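Local coordinates for Serine/threonine-protein kinase-like protein ACR4 (PDB 7A0J), which is a plant receptor kinase that acts with the CLE40 peptide to control formative cell divisions in root meristems, here represented by its extracellular propeller domain, at residues I270-C283 and L286-G299. Residues are numbered along the deposited sequence; the frame is centred on the assembly and turned at random.
Sequences IGFYDLAAGNYFTC and LTGTSMSPVCWGLG
Thr282 packs against one face of the indole of Trp296, both side chains on the same face of an antiparallel hairpin. The branched side chain lies alongside the indole, pointing the same way: CG2, anti to the backbone N, comes within 3.6 Å of Trp296 CZ2, CB makes a CH-pi contact over the six-membered ring, and OG1 is left to hydrogen-bond Tyr242 OH. Thr282 and Trp296 also form the hydrogen-bonded pair, with two nearly straight 3.0 Å bonds, Thr282 N to Trp296 O and Trp296 N to Thr282 O. Trp296 CG stands between its own backbone N and carbonyl carbon (chi1 68°), which swings the indole back along the hairpin to Phe272. The planes are near parallel (26°) but slid so far apart that the rings barely overlap; Phe272 CZ comes 3.9 Å from Trp296 CZ3. Leu286 presses CD1 obliquely against Phe272 CE1 (3.4 Å), while Ile270 CG2 lies over one face of the Phe272 ring, offset toward its rim, and also meets Leu286 CD2. On the other face of the hairpin, away from Thr282 and Trp296, Cys283 SG and Cys295 SG form a disulfide across a non-hydrogen-bonded pair. This is the disulfide-linked hairpin of a beta-propeller blade (seventh repeat): strand 281-285 runs between 274-277 and 294-297; Trp296 and Leu298 face strand 253-257, whereas Phe281 and Cys283 touch Ile9 of strand 7-10.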
ATOM      1  N   ILE A 270      -8.289 -20.652  -6.092  1.00 68.37           N
ATOM      2  CA  ILE A 270      -7.927 -19.556  -7.043  1.00 65.99           C
ATOM      3  C   ILE A 270      -6.414 -19.321  -6.996  1.00 64.73           C
ATOM      4  O   ILE A 270      -5.828 -19.458  -5.905  1.00 64.88           O
ATOM      5  CB  ILE A 270      -8.698 -18.261  -6.715  1.00 63.73           C
ATOM      6  CG1 ILE A 270     -10.204 -18.506  -6.575  1.00 64.77           C
ATOM      7  CG2 ILE A 270      -8.397 -17.183  -7.748  1.00 62.78           C
ATOM      8  CD1 ILE A 270     -10.963 -17.324  -6.023  1.00 63.08           C
ATOM      9  N   GLY A 271      -5.822 -18.960  -8.138  1.00 64.03           N
ATOM     10  CA  GLY A 271      -4.429 -18.487  -8.247  1.00 63.06           C
ATOM     11  C   GLY A 271      -4.372 -17.027  -8.666  1.00 60.47           C
ATOM     12  O   GLY A 271      -4.526 -16.752  -9.871  1.00 61.48           O
ATOM     13  N   PHE A 272      -4.171 -16.126  -7.700  1.00 57.63           N
ATOM     14  CA  PHE A 272      -4.008 -14.663  -7.912  1.00 55.67           C
ATOM     15  C   PHE A 272      -2.546 -14.363  -8.255  1.00 56.24           C
ATOM     16  O   PHE A 272      -1.663 -15.127  -7.814  1.00 57.21           O
ATOM     17  CB  PHE A 272      -4.416 -13.882  -6.660  1.00 53.38           C
ATOM     18  CG  PHE A 272      -5.839 -14.091  -6.207  1.00 52.96           C
ATOM     19  CD1 PHE A 272      -6.899 -13.558  -6.924  1.00 52.89           C
ATOM     20  CD2 PHE A 272      -6.118 -14.803  -5.050  1.00 53.23           C
ATOM     21  CE1 PHE A 272      -8.207 -13.738  -6.499  1.00 52.90           C
ATOM     22  CE2 PHE A 272      -7.426 -14.984  -4.627  1.00 53.48           C
ATOM     23  CZ  PHE A 272      -8.467 -14.451  -5.351  1.00 53.20           C
ATOM     24  N   TYR A 273      -2.301 -13.286  -9.010  1.00 55.99           N
ATOM     25  CA  TYR A 273      -0.942 -12.768  -9.316  1.00 57.21           C
ATOM     26  C   TYR A 273      -0.628 -11.561  -8.420  1.00 54.49           C
ATOM     27  O   TYR A 273       0.549 -11.156  -8.391  1.00 55.37           O
ATOM     28  CB  TYR A 273      -0.790 -12.469 -10.813  1.00 60.57           C
ATOM     29  CG  TYR A 273      -1.391 -11.178 -11.310  1.00 60.76           C
ATOM     30  CD1 TYR A 273      -0.745  -9.964 -11.125  1.00 60.85           C
ATOM     31  CD2 TYR A 273      -2.583 -11.171 -12.017  1.00 61.61           C
ATOM     32  CE1 TYR A 273      -1.284  -8.777 -11.593  1.00 61.41           C
ATOM     33  CE2 TYR A 273      -3.134  -9.993 -12.497  1.00 62.34           C
ATOM     34  CZ  TYR A 273      -2.482  -8.790 -12.285  1.00 62.23           C
ATOM     35  OH  TYR A 273      -3.019  -7.624 -12.753  1.00 63.30           O
ATOM     36  N   ASP A 274      -1.623 -11.016  -7.707  1.00 51.48           N
ATOM     37  CA  ASP A 274      -1.429  -9.882  -6.761  1.00 49.29           C
ATOM     38  C   ASP A 274      -2.643  -9.747  -5.830  1.00 46.73           C
ATOM     39  O   ASP A 274      -3.736 -10.216  -6.204  1.00 46.59           O
ATOM     40  CB  ASP A 274      -1.168  -8.576  -7.516  1.00 50.17           C
ATOM     41  CG  ASP A 274      -0.341  -7.564  -6.741  1.00 49.82           C
ATOM     42  OD1 ASP A 274      -0.063  -7.815  -5.550  1.00 48.71           O
ATOM     43  OD2 ASP A 274       0.026  -6.534  -7.340  1.00 51.46           O
ATOM     44  N   LEU A 275      -2.436  -9.137  -4.656  1.00 44.99           N
ATOM     45  CA  LEU A 275      -3.485  -8.844  -3.640  1.00 43.29           C
ATOM     46  C   LEU A 275      -3.445  -7.357  -3.274  1.00 41.90           C
ATOM     47  O   LEU A 275      -2.381  -6.730  -3.439  1.00 42.03           O
ATOM     48  CB  LEU A 275      -3.250  -9.688  -2.383  1.00 43.80           C
ATOM     49  CG  LEU A 275      -3.439 -11.197  -2.523  1.00 45.19           C
ATOM     50  CD1 LEU A 275      -3.205 -11.886  -1.187  1.00 46.16           C
ATOM     51  CD2 LEU A 275      -4.820 -11.539  -3.065  1.00 45.30           C
ATOM     52  N   ALA A 276      -4.576  -6.833  -2.794  1.00 40.76           N
ATOM     53  CA  ALA A 276      -4.714  -5.515  -2.130  1.00 39.95           C
ATOM     54  C   ALA A 276      -5.601  -5.689  -0.894  1.00 39.63           C
ATOM     55  O   ALA A 276      -6.515  -6.535  -0.938  1.00 39.88           O
ATOM     56  CB  ALA A 276      -5.288  -4.501  -3.089  1.00 40.27           C
ATOM     57  N   ALA A 277      -5.324  -4.936   0.172  1.00 39.48           N
ATOM     58  CA  ALA A 277      -6.044  -5.013   1.463  1.00 40.18           C
ATOM     59  C   ALA A 277      -6.585  -3.630   1.838  1.00 40.21           C
ATOM     60  O   ALA A 277      -5.830  -2.644   1.724  1.00 39.87           O
ATOM     61  CB  ALA A 277      -5.131  -5.558   2.534  1.00 41.14           C
ATOM     62  N   GLY A 278      -7.863  -3.578   2.226  1.00 40.99           N
ATOM     63  CA  GLY A 278      -8.484  -2.450   2.946  1.00 41.99           C
ATOM     64  C   GLY A 278      -8.505  -2.738   4.435  1.00 43.80           C
ATOM     65  O   GLY A 278      -7.715  -3.598   4.871  1.00 44.11           O
ATOM     66  N   ASN A 279      -9.391  -2.081   5.188  1.00 45.44           N
ATOM     67  CA  ASN A 279      -9.481  -2.230   6.666  1.00 48.16           C
ATOM     68  C   ASN A 279      -9.959  -3.646   7.017  1.00 49.66           C
ATOM     69  O   ASN A 279      -9.285  -4.295   7.840  1.00 51.08           O
ATOM     70  CB  ASN A 279     -10.340  -1.140   7.322  1.00 50.32           C
ATOM     71  CG  ASN A 279     -11.702  -0.940   6.685  1.00 50.57           C
ATOM     72  OD1 ASN A 279     -12.083  -1.658   5.763  1.00 49.05           O
ATOM     73  ND2 ASN A 279     -12.440   0.045   7.170  1.00 52.71           N
ATOM     74  N   TYR A 280     -11.059  -4.112   6.412  1.00 49.78           N
ATOM     75  CA  TYR A 280     -11.772  -5.359   6.807  1.00 52.19           C
ATOM     76  C   TYR A 280     -12.127  -6.216   5.584  1.00 50.72           C
ATOM     77  O   TYR A 280     -13.092  -7.002   5.671  1.00 52.95           O
ATOM     78  CB  TYR A 280     -13.030  -5.014   7.609  1.00 55.64           C
ATOM     79  CG  TYR A 280     -12.773  -4.187   8.843  1.00 58.07           C
ATOM     80  CD1 TYR A 280     -12.084  -4.715   9.924  1.00 60.43           C
ATOM     81  CD2 TYR A 280     -13.213  -2.877   8.933  1.00 58.53           C
ATOM     82  CE1 TYR A 280     -11.839  -3.963  11.062  1.00 63.26           C
ATOM     83  CE2 TYR A 280     -12.975  -2.111  10.064  1.00 61.20           C
ATOM     84  CZ  TYR A 280     -12.287  -2.656  11.133  1.00 63.58           C
ATOM     85  OH  TYR A 280     -12.053  -1.909  12.251  1.00 66.71           O
ATOM     86  N   PHE A 281     -11.366  -6.106   4.492  1.00 47.79           N
ATOM     87  CA  PHE A 281     -11.568  -6.921   3.266  1.00 46.74           C
ATOM     88  C   PHE A 281     -10.320  -6.869   2.378  1.00 44.30           C
ATOM     89  O   PHE A 281      -9.596  -5.851   2.388  1.00 43.06           O
ATOM     90  CB  PHE A 281     -12.807  -6.447   2.503  1.00 47.06           C
ATOM     91  CG  PHE A 281     -12.740  -5.014   2.045  1.00 45.88           C
ATOM     92  CD1 PHE A 281     -13.058  -3.980   2.911  1.00 47.14           C
ATOM     93  CD2 PHE A 281     -12.348  -4.703   0.753  1.00 44.15           C
ATOM     94  CE1 PHE A 281     -12.988  -2.661   2.493  1.00 46.55           C
ATOM     95  CE2 PHE A 281     -12.281  -3.382   0.336  1.00 43.80           C
ATOM     96  CZ  PHE A 281     -12.596  -2.365   1.207  1.00 44.94           C
ATOM     97  N   THR A 282     -10.098  -7.953   1.630  1.00 44.10           N
ATOM     98  CA  THR A 282      -8.966  -8.148   0.689  1.00 42.81           C
ATOM     99  C   THR A 282      -9.533  -8.423  -0.705  1.00 42.74           C
ATOM    100  O   THR A 282     -10.583  -9.088  -0.795  1.00 43.87           O
ATOM    101  CB  THR A 282      -8.056  -9.286   1.170  1.00 43.52           C
ATOM    102  OG1 THR A 282      -7.535  -8.898   2.439  1.00 44.37           O
ATOM    103  CG2 THR A 282      -6.917  -9.600   0.224  1.00 42.55           C
ATOM    104  N   CYS A 283      -8.858  -7.925  -1.741  1.00 42.19           N
ATOM    105  CA  CYS A 283      -9.169  -8.193  -3.168  1.00 43.14           C
ATOM    106  C   CYS A 283      -7.935  -8.796  -3.846  1.00 43.52           C
ATOM    107  O   CYS A 283      -6.815  -8.347  -3.541  1.00 42.98           O
ATOM    108  CB  CYS A 283      -9.609  -6.922  -3.885  1.00 43.26           C
ATOM    109  SG  CYS A 283     -11.070  -6.156  -3.137  1.00 44.09           S
ATOM    110  N   LEU A 286      -6.855 -12.049 -10.883  1.00 57.59           N
ATOM    111  CA  LEU A 286      -6.500 -13.273 -11.653  1.00 60.72           C
ATOM    112  C   LEU A 286      -5.863 -12.855 -12.981  1.00 64.10           C
ATOM    113  O   LEU A 286      -4.794 -13.397 -13.321  1.00 65.89           O
ATOM    114  CB  LEU A 286      -7.758 -14.111 -11.907  1.00 61.99           C
ATOM    115  CG  LEU A 286      -8.285 -14.905 -10.712  1.00 60.60           C
ATOM    116  CD1 LEU A 286      -9.068 -14.013  -9.762  1.00 58.38           C
ATOM    117  CD2 LEU A 286      -9.149 -16.065 -11.181  1.00 62.99           C
ATOM    118  N   THR A 287      -6.514 -11.934 -13.697  1.00 65.77           N
ATOM    119  CA  THR A 287      -6.115 -11.452 -15.046  1.00 69.98           C
ATOM    120  C   THR A 287      -6.573 -10.000 -15.228  1.00 70.26           C
ATOM    121  O   THR A 287      -7.218  -9.462 -14.306  1.00 67.38           O
ATOM    122  CB  THR A 287      -6.674 -12.379 -16.135  1.00 73.66           C
ATOM    123  OG1 THR A 287      -6.333 -11.833 -17.409  1.00 78.25           O
ATOM    124  CG2 THR A 287      -8.173 -12.568 -16.043  1.00 73.23           C
ATOM    125  N   GLY A 288      -6.250  -9.403 -16.380  1.00 74.46           N
ATOM    126  CA  GLY A 288      -6.601  -8.014 -16.737  1.00 75.87           C
ATOM    127  C   GLY A 288      -7.757  -7.946 -17.722  1.00 79.35           C
ATOM    128  O   GLY A 288      -7.795  -6.982 -18.515  1.00 83.22           O
ATOM    129  N   THR A 289      -8.663  -8.930 -17.687  1.00 78.62           N
ATOM    130  CA  THR A 289      -9.944  -8.933 -18.442  1.00 81.35           C
ATOM    131  C   THR A 289     -10.906  -7.948 -17.766  1.00 78.96           C
ATOM    132  O   THR A 289     -10.794  -7.772 -16.536  1.00 74.63           O
ATOM    133  CB  THR A 289     -10.538 -10.345 -18.530  1.00 81.60           C
ATOM    134  N   SER A 290     -11.798  -7.326 -18.544  1.00 82.17           N
ATOM    135  CA  SER A 290     -12.778  -6.307 -18.078  1.00 81.01           C
ATOM    136  C   SER A 290     -13.800  -6.963 -17.140  1.00 77.47           C
ATOM    137  O   SER A 290     -14.781  -7.545 -17.651  1.00 80.04           O
ATOM    138  CB  SER A 290     -13.456  -5.630 -19.244  1.00 86.56           C
ATOM    139  N   MET A 291     -13.565  -6.878 -15.826  1.00 72.15           N
ATOM    140  CA  MET A 291     -14.448  -7.451 -14.773  1.00 69.12           C
ATOM    141  C   MET A 291     -14.225  -6.720 -13.444  1.00 64.82           C
ATOM    142  O   MET A 291     -13.130  -6.153 -13.253  1.00 63.28           O
ATOM    143  CB  MET A 291     -14.174  -8.947 -14.578  1.00 68.17           C
ATOM    144  CG  MET A 291     -12.820  -9.254 -13.956  1.00 65.33           C
ATOM    145  SD  MET A 291     -12.528 -11.031 -13.759  1.00 65.14           S
ATOM    146  CE  MET A 291     -12.513 -11.553 -15.474  1.00 70.03           C
ATOM    147  N   SER A 292     -15.226  -6.753 -12.560  1.00 63.17           N
ATOM    148  CA  SER A 292     -15.146  -6.243 -11.166  1.00 59.73           C
ATOM    149  C   SER A 292     -14.267  -7.189 -10.350  1.00 56.56           C
ATOM    150  O   SER A 292     -14.143  -8.363 -10.685  1.00 56.70           O
ATOM    151  CB  SER A 292     -16.522  -6.068 -10.568  1.00 60.41           C
ATOM    152  OG  SER A 292     -17.191  -7.313 -10.441  1.00 60.81           O
ATOM    153  N   PRO A 293     -13.624  -6.714  -9.259  1.00 53.81           N
ATOM    154  CA  PRO A 293     -12.601  -7.504  -8.571  1.00 51.66           C
ATOM    155  C   PRO A 293     -13.164  -8.638  -7.700  1.00 51.01           C
ATOM    156  O   PRO A 293     -14.296  -8.540  -7.255  1.00 51.71           O
ATOM    157  CB  PRO A 293     -11.890  -6.453  -7.706  1.00 49.87           C
ATOM    158  CG  PRO A 293     -12.974  -5.445  -7.391  1.00 50.71           C
ATOM    159  CD  PRO A 293     -13.842  -5.402  -8.632  1.00 53.35           C
ATOM    160  N   VAL A 294     -12.355  -9.679  -7.483  1.00 50.09           N
ATOM    161  CA  VAL A 294     -12.656 -10.814  -6.560  1.00 50.05           C
ATOM    162  C   VAL A 294     -12.231 -10.392  -5.149  1.00 48.41           C
ATOM    163  O   VAL A 294     -11.014 -10.329  -4.896  1.00 47.15           O
ATOM    164  CB  VAL A 294     -11.951 -12.112  -6.999  1.00 50.60           C
ATOM    165  CG1 VAL A 294     -12.310 -13.278  -6.090  1.00 51.39           C
ATOM    166  CG2 VAL A 294     -12.246 -12.456  -8.451  1.00 52.57           C
ATOM    167  N   CYS A 295     -13.199 -10.103  -4.274  1.00 48.84           N
ATOM    168  CA  CYS A 295     -12.969  -9.567  -2.906  1.00 48.18           C
ATOM    169  C   CYS A 295     -13.739 -10.394  -1.876  1.00 50.30           C
ATOM    170  O   CYS A 295     -14.810 -10.932  -2.219  1.00 52.26           O
ATOM    171  CB  CYS A 295     -13.382  -8.104  -2.805  1.00 47.70           C
ATOM    172  SG  CYS A 295     -12.630  -7.066  -4.082  1.00 46.42           S
ATOM    173  N   TRP A 296     -13.196 -10.480  -0.660  1.00 50.65           N
ATOM    174  CA  TRP A 296     -13.785 -11.210   0.492  1.00 53.50           C
ATOM    175  C   TRP A 296     -13.515 -10.437   1.785  1.00 54.10           C
ATOM    176  O   TRP A 296     -12.447  -9.796   1.884  1.00 52.04           O
ATOM    177  CB  TRP A 296     -13.264 -12.652   0.537  1.00 54.61           C
ATOM    178  CG  TRP A 296     -11.809 -12.787   0.866  1.00 53.44           C
ATOM    179  CD1 TRP A 296     -11.250 -12.978   2.097  1.00 54.78           C
ATOM    180  CD2 TRP A 296     -10.716 -12.763  -0.069  1.00 51.35           C
ATOM    181  NE1 TRP A 296      -9.888 -13.065   1.991  1.00 53.53           N
ATOM    182  CE2 TRP A 296      -9.531 -12.940   0.675  1.00 51.38           C
ATOM    183  CE3 TRP A 296     -10.623 -12.603  -1.458  1.00 50.12           C
ATOM    184  CZ2 TRP A 296      -8.272 -12.962   0.074  1.00 50.05           C
ATOM    185  CZ3 TRP A 296      -9.378 -12.624  -2.050  1.00 49.01           C
ATOM    186  CH2 TRP A 296      -8.220 -12.802  -1.292  1.00 48.92           C
ATOM    187  N   GLY A 297     -14.474 -10.471   2.715  1.00 57.39           N
ATOM    188  CA  GLY A 297     -14.400  -9.796   4.024  1.00 59.27           C
ATOM    189  C   GLY A 297     -13.822 -10.715   5.084  1.00 62.02           C
ATOM    190  O   GLY A 297     -14.063 -11.935   5.000  1.00 63.88           O
ATOM    191  N   LEU A 298     -13.075 -10.153   6.039  1.00 63.00           N
ATOM    192  CA  LEU A 298     -12.474 -10.898   7.180  1.00 66.44           C
ATOM    193  C   LEU A 298     -12.114  -9.909   8.299  1.00 68.08           C
ATOM    194  O   LEU A 298     -11.004  -9.344   8.270  1.00 66.15           O
ATOM    195  CB  LEU A 298     -11.270 -11.718   6.689  1.00 64.79           C
ATOM    196  CG  LEU A 298     -10.112 -10.970   6.020  1.00 60.80           C
ATOM    197  CD1 LEU A 298      -8.938 -11.911   5.797  1.00 60.64           C
ATOM    198  CD2 LEU A 298     -10.523 -10.335   4.698  1.00 57.55           C
ATOM    199  N   GLY A 299     -13.045  -9.699   9.237  1.00 72.19           N
ATOM    200  CA  GLY A 299     -12.914  -8.744  10.355  1.00 74.48           C
ATOM    201  C   GLY A 299     -14.179  -7.924  10.542  1.00 76.42           C
ATOM    202  O   GLY A 299     -14.835  -8.009  11.581  1.00 81.81           O
TER